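Side-chain contact in synergistic-type venom protein S2C4 (Dendroaspis jamesoni kaimosae, PDB 7C28), which probably enhances the toxicity of other venom toxins, acting as a homodimeric three-finger protein of mamba venom: residues 3-8 / 13-18. Sequence-based numbering, arbitrary orientation.
Sequences CVTDKS and ITEECA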
loop_
_atom_site.group_PDB
_atom_site.type_symbol
_atom_site.label_atom_id
_atom_site.label_comp_id
_atom_site.label_asym_id
_atom_site.label_seq_id
_atom_site.Cartn_x
_atom_site.Cartn_y
_atom_site.Cartn_z
ATOM N N CYS A 3 9.598 -13.906 6.895
ATOM C CA CYS A 3 8.761 -12.723 6.761
ATOM C C CYS A 3 8.348 -12.217 8.137
ATOM O O CYS A 3 8.172 -12.998 9.077
ATOM C CB CYS A 3 7.503 -13.006 5.940
ATOM S SG CYS A 3 7.790 -13.693 4.311
ATOM N N VAL A 4 8.179 -10.899 8.246
ATOM C CA VAL A 4 7.582 -10.325 9.447
ATOM C C VAL A 4 6.117 -10.728 9.529
ATOM O O VAL A 4 5.408 -10.759 8.513
ATOM C CB VAL A 4 7.730 -8.796 9.442
ATOM C CG1 VAL A 4 7.219 -8.210 10.749
ATOM C CG2 VAL A 4 9.178 -8.409 9.192
ATOM N N THR A 5 5.642 -11.006 10.745
ATOM C CA THR A 5 4.263 -11.431 10.959
ATOM C C THR A 5 3.459 -10.492 11.838
ATOM O O THR A 5 2.236 -10.426 11.687
ATOM C CB THR A 5 4.219 -12.837 11.573
ATOM O OG1 THR A 5 5.125 -12.901 12.679
ATOM C CG2 THR A 5 4.610 -13.874 10.537
ATOM N N ASP A 6 4.098 -9.793 12.770
ATOM C CA ASP A 6 3.407 -8.830 13.610
ATOM C C ASP A 6 4.400 -7.752 14.008
ATOM O O ASP A 6 5.612 -7.982 14.033
ATOM C CB ASP A 6 2.782 -9.480 14.851
ATOM C CG ASP A 6 1.781 -8.569 15.539
ATOM O OD1 ASP A 6 1.709 -8.588 16.786
ATOM O OD2 ASP A 6 1.070 -7.822 14.833
ATOM N N LYS A 7 3.871 -6.569 14.308
ATOM C CA LYS A 7 4.696 -5.418 14.654
ATOM C C LYS A 7 3.885 -4.519 15.571
ATOM O O LYS A 7 2.812 -4.051 15.178
ATOM C CB LYS A 7 5.134 -4.669 13.398
ATOM C CG LYS A 7 5.860 -3.375 13.662
ATOM C CD LYS A 7 6.433 -2.819 12.372
ATOM C CE LYS A 7 6.992 -1.422 12.569
ATOM N NZ LYS A 7 7.545 -0.870 11.301
ATOM N N SER A 8 4.384 -4.292 16.787
ATOM C CA SER A 8 3.635 -3.526 17.776
ATOM C C SER A 8 4.581 -2.930 18.806
ATOM O O SER A 8 5.350 -3.659 19.439
ATOM C CB SER A 8 2.594 -4.406 18.473
ATOM O OG SER A 8 1.972 -3.698 19.528
ATOM N N ILE A 13 7.714 -9.684 15.272
ATOM C CA ILE A 13 7.861 -11.131 15.280
ATOM C C ILE A 13 8.021 -11.588 13.837
ATOM O O ILE A 13 7.468 -10.983 12.912
ATOM C CB ILE A 13 6.647 -11.807 15.965
ATOM C CG1 ILE A 13 6.726 -11.642 17.483
ATOM C CG2 ILE A 13 6.535 -13.288 15.611
ATOM C CD1 ILE A 13 5.387 -11.755 18.162
ATOM N N THR A 14 8.763 -12.677 13.646
ATOM C CA THR A 14 8.980 -13.246 12.324
ATOM C C THR A 14 8.766 -14.749 12.391
ATOM O O THR A 14 8.562 -15.330 13.462
ATOM C CB THR A 14 10.383 -12.941 11.773
ATOM O OG1 THR A 14 11.373 -13.594 12.576
ATOM C CG2 THR A 14 10.646 -11.443 11.740
ATOM N N GLU A 15 8.808 -15.374 11.220
ATOM C CA GLU A 15 8.536 -16.796 11.100
ATOM C C GLU A 15 9.113 -17.279 9.783
ATOM O O GLU A 15 9.409 -16.487 8.884
ATOM C CB GLU A 15 7.031 -17.095 11.173
ATOM C CG GLU A 15 6.308 -16.954 9.843
ATOM C CD GLU A 15 4.830 -17.277 9.939
ATOM O OE1 GLU A 15 4.287 -17.279 11.061
ATOM O OE2 GLU A 15 4.207 -17.524 8.886
ATOM N N GLU A 16 9.268 -18.592 9.679
ATOM C CA GLU A 16 9.744 -19.213 8.458
ATOM C C GLU A 16 8.545 -19.759 7.698
ATOM O O GLU A 16 7.700 -20.448 8.279
ATOM C CB GLU A 16 10.744 -20.329 8.766
ATOM C CG GLU A 16 11.213 -21.091 7.539
ATOM C CD GLU A 16 12.517 -20.556 6.986
ATOM O OE1 GLU A 16 13.116 -21.234 6.125
ATOM O OE2 GLU A 16 12.941 -19.459 7.409
ATOM N N CYS A 17 8.471 -19.435 6.407
ATOM C CA CYS A 17 7.313 -19.779 5.598
ATOM C C CYS A 17 7.362 -21.246 5.181
ATOM O O CYS A 17 8.435 -21.845 5.050
ATOM C CB CYS A 17 7.233 -18.894 4.352
ATOM S SG CYS A 17 7.489 -17.110 4.619
ATOM N N ALA A 18 6.182 -21.816 4.956
ATOM C CA ALA A 18 6.097 -23.166 4.430
ATOM C C ALA A 18 6.769 -23.242 3.057
ATOM O O ALA A 18 7.107 -22.230 2.442
ATOM C CB ALA A 18 4.637 -23.609 4.344
#
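Ile13 O takes two donors from Thr5: the backbone N at 2.8 Å, in a nearly straight bond (172°), and more weakly OG1 of the same residue at 3.0 Å. With chi1 at 48°, Thr5 OG1 sits between its own backbone N and carbonyl carbon, which turns the hydroxyl back towards Ile13 O and brings it against Ile13 CG2. The methyl lies against the side chain of Glu15, which is extended beyond CG, with Thr5 CG2 3.5 Å from Glu15 OE1 and the two side chains meeting at about a right angle. Ile13 N in turn donates to Asp6 O at 3.0 Å, so that Thr5 and Asp6 both face Ile13 and the register shifts by one, a classic beta bulge. Beyond it the pairing is regular: Cys3 and Glu15 exchange two longer backbone bonds, and Val4 and Thr14 form the non-hydrogen-bonded pair between. At the base of the hairpin Cys3 SG lies 3.4 Å from Cys17 SG without being bonded to it, since Cys3 pairs with Cys24 and Cys17 with Cys42. In this first finger of the three-finger fold, backbone bonds join the strands, the Thr5 hydroxyl adds a weak side-chain bond at the bulge, and the two disulfides tie the base to strands 23-32 and 35-43.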